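Ribonuclease VapC (Caulobacter crescentus, PDB 5K8J) probably acts as the toxin of a toxin-antitoxin pair, a magnesium-dependent PIN-domain ribonuclease held in complex with its VapB antitoxin. Local coordinates at residues R90-V93 against V94-I98; D115-R118 against D119-G122; D77-R80 against R81-S85. One frame throughout, in Å; residues are numbered along the deposited sequence.

Contact 1 (R90-V93 against V94-I98); sequences RRKV and VDRMI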
loop_
_atom_site.group_PDB
_atom_site.type_symbol
_atom_site.label_atom_id
_atom_site.label_comp_id
_atom_site.label_asym_id
_atom_site.label_seq_id
_atom_site.Cartn_x
_atom_site.Cartn_y
_atom_site.Cartn_z
ATOM N N ARG B 90 -10.049 20.800 10.927
ATOM C CA ARG B 90 -10.780 21.102 9.698
ATOM C C ARG B 90 -10.120 22.262 8.942
ATOM O O ARG B 90 -10.002 22.228 7.703
ATOM C CB ARG B 90 -12.242 21.446 10.028
ATOM C CG ARG B 90 -13.130 21.536 8.759
ATOM C CD ARG B 90 -14.539 22.138 9.084
ATOM N NE ARG B 90 -14.376 23.424 9.749
ATOM C CZ ARG B 90 -13.911 24.524 9.160
ATOM N NH1 ARG B 90 -13.761 25.634 9.865
ATOM N NH2 ARG B 90 -13.608 24.527 7.865
ATOM N N ARG B 91 -9.655 23.270 9.683
ATOM C CA ARG B 91 -9.080 24.489 9.097
ATOM C C ARG B 91 -7.823 24.196 8.291
ATOM O O ARG B 91 -7.552 24.878 7.299
ATOM C CB ARG B 91 -8.765 25.507 10.188
ATOM C CG ARG B 91 -8.087 26.755 9.681
ATOM C CD ARG B 91 -7.838 27.750 10.828
ATOM N NE ARG B 91 -6.824 27.261 11.759
ATOM C CZ ARG B 91 -5.513 27.338 11.545
ATOM N NH1 ARG B 91 -5.047 27.880 10.423
ATOM N NH2 ARG B 91 -4.668 26.857 12.447
ATOM N N LYS B 92 -7.070 23.161 8.659
ATOM C CA LYS B 92 -5.770 22.902 8.040
ATOM C C LYS B 92 -5.766 21.693 7.110
ATOM O O LYS B 92 -4.696 21.183 6.765
ATOM C CB LYS B 92 -4.706 22.756 9.133
ATOM C CG LYS B 92 -4.562 23.992 10.021
ATOM C CD LYS B 92 -3.208 24.023 10.730
ATOM C CE LYS B 92 -3.177 23.037 11.860
ATOM N NZ LYS B 92 -1.863 23.154 12.592
ATOM N N VAL B 93 -6.927 21.232 6.640
ATOM C CA VAL B 93 -6.937 20.070 5.758
ATOM C C VAL B 93 -6.067 20.303 4.523
ATOM O O VAL B 93 -5.243 19.454 4.164
ATOM C CB VAL B 93 -8.378 19.669 5.370
ATOM C CG1 VAL B 93 -8.359 18.589 4.312
ATOM C CG2 VAL B 93 -9.156 19.218 6.599
ATOM N N VAL B 94 -6.270 21.416 3.809
ATOM C CA VAL B 94 -5.510 21.643 2.568
ATOM C C VAL B 94 -4.014 21.683 2.858
ATOM O O VAL B 94 -3.215 21.044 2.160
ATOM C CB VAL B 94 -5.960 22.941 1.875
ATOM C CG1 VAL B 94 -4.984 23.280 0.750
ATOM C CG2 VAL B 94 -7.355 22.773 1.311
ATOM N N ASP B 95 -3.629 22.447 3.879
ATOM C CA ASP B 95 -2.249 22.506 4.364
ATOM C C ASP B 95 -1.663 21.109 4.511
ATOM O O ASP B 95 -0.549 20.800 4.049
ATOM C CB ASP B 95 -2.193 23.165 5.758
ATOM C CG ASP B 95 -2.319 24.679 5.766
ATOM O OD1 ASP B 95 -2.130 25.338 4.729
ATOM O OD2 ASP B 95 -2.531 25.215 6.906
ATOM N N ARG B 96 -2.382 20.260 5.233
ATOM C CA ARG B 96 -1.868 18.931 5.523
ATOM C C ARG B 96 -1.861 18.010 4.296
ATOM O O ARG B 96 -1.001 17.128 4.173
ATOM C CB ARG B 96 -2.690 18.359 6.682
ATOM C CG ARG B 96 -2.390 19.032 8.000
ATOM C CD ARG B 96 -3.439 18.690 9.026
ATOM N NE ARG B 96 -3.047 19.179 10.340
ATOM C CZ ARG B 96 -3.649 18.810 11.467
ATOM N NH1 ARG B 96 -4.651 17.968 11.402
ATOM N NH2 ARG B 96 -3.238 19.251 12.655
HETATM N N MSE B 97 -2.784 18.202 3.345
HETATM C CA MSE B 97 -2.754 17.462 2.093
HETATM C C MSE B 97 -1.481 17.784 1.312
HETATM O O MSE B 97 -0.825 16.878 0.810
HETATM C CB MSE B 97 -3.995 17.784 1.244
HETATM C CG MSE B 97 -5.280 17.169 1.784
HETATM SE SE MSE B 97 -6.801 17.687 0.648
HETATM C CE MSE B 97 -6.455 16.577 -0.809
ATOM N N ILE B 98 -1.163 19.075 1.202
ATOM C CA ILE B 98 0.029 19.431 0.440
ATOM C C ILE B 98 1.290 18.963 1.172
ATOM O O ILE B 98 2.226 18.413 0.562
ATOM C CB ILE B 98 0.039 20.938 0.145
ATOM C CG1 ILE B 98 -1.238 21.317 -0.628
ATOM C CG2 ILE B 98 1.309 21.278 -0.665
ATOM C CD1 ILE B 98 -1.399 22.783 -0.875
HETATM O O HOH W 1 -8.479 23.443 4.466
HETATM O O HOH W 2 -0.891 21.049 10.438
#

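Contact 2 (D115-R118 against D119-G122); sequences DDFR and DIPG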
loop_
_atom_site.group_PDB
_atom_site.type_symbol
_atom_site.label_atom_id
_atom_site.label_comp_id
_atom_site.label_asym_id
_atom_site.label_seq_id
_atom_site.Cartn_x
_atom_site.Cartn_y
_atom_site.Cartn_z
ATOM N N ASP B 115 4.163 28.210 10.912
ATOM C CA ASP B 115 3.598 27.862 12.215
ATOM C C ASP B 115 2.429 26.894 12.097
ATOM O O ASP B 115 2.179 26.129 13.035
ATOM C CB ASP B 115 3.163 29.129 12.948
ATOM C CG ASP B 115 4.335 29.876 13.545
ATOM O OD1 ASP B 115 5.408 29.257 13.732
ATOM O OD2 ASP B 115 4.182 31.081 13.826
ATOM N N ASP B 116 1.712 26.883 10.962
ATOM C CA ASP B 116 0.598 25.968 10.795
ATOM C C ASP B 116 1.040 24.546 10.437
ATOM O O ASP B 116 0.183 23.676 10.228
ATOM C CB ASP B 116 -0.355 26.462 9.710
ATOM C CG ASP B 116 -1.339 27.509 10.232
ATOM O OD1 ASP B 116 -1.536 27.573 11.469
ATOM O OD2 ASP B 116 -1.895 28.271 9.409
ATOM N N PHE B 117 2.349 24.313 10.319
ATOM C CA PHE B 117 2.897 23.025 9.926
ATOM C C PHE B 117 3.800 22.437 11.007
ATOM O O PHE B 117 4.375 21.349 10.801
ATOM C CB PHE B 117 3.669 23.152 8.603
ATOM C CG PHE B 117 2.819 23.605 7.459
ATOM C CD1 PHE B 117 2.556 24.948 7.263
ATOM C CD2 PHE B 117 2.259 22.688 6.595
ATOM C CE1 PHE B 117 1.721 25.363 6.224
ATOM C CE2 PHE B 117 1.446 23.091 5.565
ATOM C CZ PHE B 117 1.193 24.434 5.362
ATOM N N ARG B 118 3.877 23.079 12.168
ATOM C CA ARG B 118 4.759 22.676 13.243
ATOM C C ARG B 118 4.342 21.352 13.864
ATOM O O ARG B 118 5.160 20.708 14.526
ATOM C CB ARG B 118 4.769 23.784 14.311
ATOM C CG ARG B 118 5.736 23.573 15.464
ATOM C CD ARG B 118 5.488 24.587 16.587
ATOM N NE ARG B 118 6.278 24.292 17.785
ATOM C CZ ARG B 118 7.114 25.139 18.385
ATOM N NH1 ARG B 118 7.290 26.371 17.921
ATOM N NH2 ARG B 118 7.777 24.752 19.474
ATOM N N ASP B 119 3.095 20.940 13.668
ATOM C CA ASP B 119 2.565 19.730 14.270
ATOM C C ASP B 119 2.654 18.528 13.349
ATOM O O ASP B 119 2.029 17.507 13.639
ATOM C CB ASP B 119 1.107 19.946 14.720
ATOM C CG ASP B 119 0.188 20.351 13.584
ATOM O OD1 ASP B 119 0.661 20.401 12.433
ATOM O OD2 ASP B 119 -1.016 20.633 13.848
ATOM N N ILE B 120 3.406 18.613 12.253
ATOM C CA ILE B 120 3.517 17.519 11.296
ATOM C C ILE B 120 4.861 16.825 11.470
ATOM O O ILE B 120 5.903 17.364 11.057
ATOM C CB ILE B 120 3.344 18.028 9.859
ATOM C CG1 ILE B 120 1.949 18.660 9.701
ATOM C CG2 ILE B 120 3.554 16.913 8.851
ATOM C CD1 ILE B 120 1.743 19.309 8.387
ATOM N N PRO B 121 4.902 15.646 12.078
ATOM C CA PRO B 121 6.197 14.992 12.285
ATOM C C PRO B 121 6.844 14.619 10.968
ATOM O O PRO B 121 6.190 14.112 10.061
ATOM C CB PRO B 121 5.844 13.732 13.093
ATOM C CG PRO B 121 4.506 14.023 13.712
ATOM C CD PRO B 121 3.794 14.895 12.700
ATOM N N GLY B 122 8.162 14.828 10.892
ATOM C CA GLY B 122 8.929 14.360 9.774
ATOM C C GLY B 122 9.024 15.326 8.619
ATOM O O GLY B 122 9.758 15.049 7.666
HETATM O O HOH W 3 0.974 23.636 13.628
HETATM O O HOH W 2 -0.891 21.049 10.438
HETATM O O HOH W 4 6.662 19.868 11.418
#

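Contact 3 (D77-R80 against R81-S85); sequences DEYR and RIVES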
loop_
_atom_site.group_PDB
_atom_site.type_symbol
_atom_site.label_atom_id
_atom_site.label_comp_id
_atom_site.label_asym_id
_atom_site.label_seq_id
_atom_site.Cartn_x
_atom_site.Cartn_y
_atom_site.Cartn_z
ATOM N N ASP B 77 -2.274 8.217 2.506
ATOM C CA ASP B 77 -1.678 7.476 3.616
ATOM C C ASP B 77 -0.865 8.399 4.518
ATOM O O ASP B 77 -0.903 8.274 5.752
ATOM C CB ASP B 77 -0.780 6.355 3.096
ATOM C CG ASP B 77 -1.535 5.243 2.381
ATOM O OD1 ASP B 77 -2.776 5.118 2.515
ATOM O OD2 ASP B 77 -0.861 4.462 1.675
ATOM N N GLU B 78 -0.098 9.329 3.931
ATOM C CA GLU B 78 0.634 10.272 4.774
ATOM C C GLU B 78 -0.334 11.162 5.558
ATOM O O GLU B 78 -0.112 11.448 6.738
ATOM C CB GLU B 78 1.588 11.144 3.938
ATOM C CG GLU B 78 2.796 10.433 3.399
ATOM C CD GLU B 78 3.878 10.211 4.442
ATOM O OE1 GLU B 78 4.834 9.496 4.117
ATOM O OE2 GLU B 78 3.810 10.786 5.540
ATOM N N TYR B 79 -1.423 11.607 4.916
ATOM C CA TYR B 79 -2.413 12.412 5.610
ATOM C C TYR B 79 -2.970 11.660 6.802
ATOM O O TYR B 79 -3.124 12.225 7.882
ATOM C CB TYR B 79 -3.548 12.842 4.653
ATOM C CG TYR B 79 -4.579 13.723 5.308
ATOM C CD1 TYR B 79 -4.449 15.114 5.288
ATOM C CD2 TYR B 79 -5.667 13.181 5.991
ATOM C CE1 TYR B 79 -5.356 15.928 5.927
ATOM C CE2 TYR B 79 -6.585 14.000 6.631
ATOM C CZ TYR B 79 -6.418 15.380 6.588
ATOM O OH TYR B 79 -7.287 16.233 7.217
ATOM N N ARG B 80 -3.260 10.372 6.631
ATOM C CA ARG B 80 -3.744 9.579 7.759
ATOM C C ARG B 80 -2.736 9.587 8.887
ATOM O O ARG B 80 -3.099 9.775 10.050
ATOM C CB ARG B 80 -4.061 8.158 7.295
ATOM C CG ARG B 80 -4.392 7.172 8.431
ATOM C CD ARG B 80 -4.645 5.739 7.876
ATOM N NE ARG B 80 -3.413 5.181 7.327
ATOM C CZ ARG B 80 -3.345 4.231 6.398
ATOM N NH1 ARG B 80 -4.451 3.714 5.869
ATOM N NH2 ARG B 80 -2.152 3.808 5.991
ATOM N N ARG B 81 -1.452 9.375 8.574
ATOM C CA ARG B 81 -0.452 9.411 9.641
ATOM C C ARG B 81 -0.388 10.779 10.311
ATOM O O ARG B 81 -0.152 10.875 11.519
ATOM C CB ARG B 81 0.911 9.005 9.087
ATOM C CG ARG B 81 0.969 7.490 8.783
ATOM C CD ARG B 81 2.393 7.000 8.526
ATOM N NE ARG B 81 2.844 7.443 7.215
ATOM C CZ ARG B 81 2.623 6.761 6.096
ATOM N NH1 ARG B 81 1.965 5.605 6.125
ATOM N NH2 ARG B 81 3.039 7.239 4.939
ATOM N N ILE B 82 -0.558 11.858 9.546
ATOM C CA ILE B 82 -0.552 13.192 10.146
ATOM C C ILE B 82 -1.671 13.339 11.171
ATOM O O ILE B 82 -1.442 13.780 12.294
ATOM C CB ILE B 82 -0.668 14.281 9.068
ATOM C CG1 ILE B 82 0.578 14.318 8.193
ATOM C CG2 ILE B 82 -0.876 15.610 9.724
ATOM C CD1 ILE B 82 0.500 15.304 6.974
ATOM N N VAL B 83 -2.913 13.002 10.795
ATOM C CA VAL B 83 -3.999 13.188 11.750
ATOM C C VAL B 83 -3.911 12.180 12.897
ATOM O O VAL B 83 -4.339 12.479 14.018
ATOM C CB VAL B 83 -5.381 13.154 11.058
ATOM C CG1 VAL B 83 -5.556 14.369 10.120
ATOM C CG2 VAL B 83 -5.627 11.836 10.292
ATOM N N GLU B 84 -3.325 10.991 12.666
ATOM C CA GLU B 84 -3.138 10.042 13.765
ATOM C C GLU B 84 -2.288 10.637 14.867
ATOM O O GLU B 84 -2.460 10.318 16.061
ATOM C CB GLU B 84 -2.461 8.754 13.270
ATOM C CG GLU B 84 -3.372 7.787 12.577
ATOM C CD GLU B 84 -2.632 6.556 12.055
ATOM O OE1 GLU B 84 -1.368 6.448 12.195
ATOM O OE2 GLU B 84 -3.326 5.662 11.546
ATOM N N SER B 85 -1.329 11.461 14.482
ATOM C CA SER B 85 -0.420 12.093 15.421
ATOM C C SER B 85 -0.945 13.428 15.944
ATOM O O SER B 85 -0.956 13.677 17.155
ATOM C CB SER B 85 0.926 12.328 14.741
ATOM O OG SER B 85 1.852 12.763 15.718
HETATM O O HOH W 5 4.470 9.805 7.994
HETATM O O HOH W 6 0.359 3.756 8.150
#

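Contact 1 (R90-V93 against V94-I98)
The Arg96 guanidinium meets Lys92 CE obliquely, with CE 3.9 Å from Arg96 NH2. Water 2 lies at its edge, in plane, and accepts a hydrogen bond from Arg96 NE at 2.9 Å. The same water takes a weak bond from Lys92 NZ. The second flat group, the guanidinium of Arg91, has Lys92 CG over one face, 3.6 Å above the plane and offset toward the rim. Lys92 reaches Arg96 through a bend at chi3 (-75°), whereas the Arg96 chain runs extended from CG to NE. Lys92 NZ and Arg96 NH2 are 4.1 Å apart because both bind the carboxylate of Asp119. Arg96 NH1 turns instead to the carbonyl of Gly87. On another side of Lys92, its CG packs against Asp95 OD2.

The helix begins here. Lys92 is the N-cap residue, and a type I turn from Arg90 to Val93 leads into it. Arg96 N donates to Lys92 O at 2.9 Å, and Met97 N donates to Val93 O at 2.9 Å. Val93 CG1 touches the selenium of selenomethionine Met97. Water 1 accepts from Val94 N, and Glu76 of the VapB chain takes the N-H of Asp95. This helix start is consistent with the acidic metal site of PIN domains: Asp95 is a predicted magnesium ligand, its side chain about 5 Å from that of Asp6, another predicted one.

Contact 2 (D115-R118 against D119-G122)
Phe117 O is gripped by two donors, the backbone N of Ile120 and water 4. Ile120 N lies 3.2 Å from Phe117 O and stands above the carbonyl plane, 55° out of it, as it closes a type I beta turn from Phe117 to Ile120. Water 4 donates to Phe117 O at 2.8 Å and also to Ile120 O at 2.6 Å, so it bridges the two carbonyls beside the turn.

A second water bridge runs through the Asp119 side chain. Water 2 donates to Asp119 OD1 at 2.6 Å and to Asp116 O at 2.8 Å. The carboxylate can reach this water because CG sits between the backbone N and the carbonyl carbon (chi1 59°), which folds it back toward the preceding residues. The other oxygen, OD2, is paired with Lys92 and Arg96. Two cations probably keep this aspartate ionised, and with the water they probably fix its rotation. A third water, water 3, accepts a weak bond from Asp119 N and donates to Asp115 O.

The apolar part is small. Phe117 and Ile120 lie side by side and point the same way, with Phe117 CD2 3.9 Å from Ile120 CD1. Their meeting is oblique to the ring.

The turn belongs to the loop between strands 108-111 and 125-127. Phe117 packs beside Asp6 and beside Asp95 of helix 93-104, both predicted magnesium ligands, and meets the ring of Phe109 on strand 108-111, while Ile120 wedges between helix 93-104 and Ile82 of helix 73-86.

Contact 3 (D77-R80 against R81-S85)
Glu78 and Arg81 form a salt bridge three residues apart on the alpha-helix 73-86. Arg81 NH2 donates to Glu78 OE1 at 3.0 Å in a fairly straight bond. The oxygen lies in the guanidinium plane, but the nitrogen comes from above the carboxylate plane, the two planes being 90° apart. Water 5 makes a second link at the guanidinium edge: it accepts from Arg81 NE and donates to Glu78 OE2 at 2.7 Å. A bend at chi3 (-74°) folds Arg81 back over its own helix, so that Asp77 O sits over the centre of one guanidinium face. Glu78 OE1 is also bound by Lys64 of a third subunit, and Asp77 by Arg38 of a second.

The backbone follows the i to i+4 pattern, with Arg81 N, Ile82 N, Val83 N and Glu84 N donating to the carbonyls of Asp77, Glu78, Tyr79 and Arg80. Water 6 accepts from Arg81 NH1 and, weakly, from Arg80 NH2.

Arg80 and Glu84 run alongside each other, their planes only 20° from parallel. Glu84 OE2 touches Arg80 CG at 3.6 Å. It stays 4.2 Å from Arg80 NE, beyond a salt bridge and well out of the guanidinium plane, so any attraction is of charge alone. Arg80 NE is buried here and has no hydrogen-bond partner. On the flank toward helix 93-104, Val83 CG1 meets the Tyr79 ring obliquely, 3.7 Å from Tyr79 CE2.

From the N terminus the order is contact 3, contact 1, contact 2. They follow in series, and none nests in or crosses another. Contact 3 is a stretch of helix 73-86 and closes no loop. Contact 1 ends the connection from that helix and starts helix 93-104. Contact 2 closes a turn in the loop between strands 108-111 and 125-127. The three meet in space. Tyr79 of contact 3 packs on Val93 and Arg96 of contact 1. Asp119 and a shared water join contacts 1 and 2. Pro121 touches Ser85, tying the loop to helix 73-86.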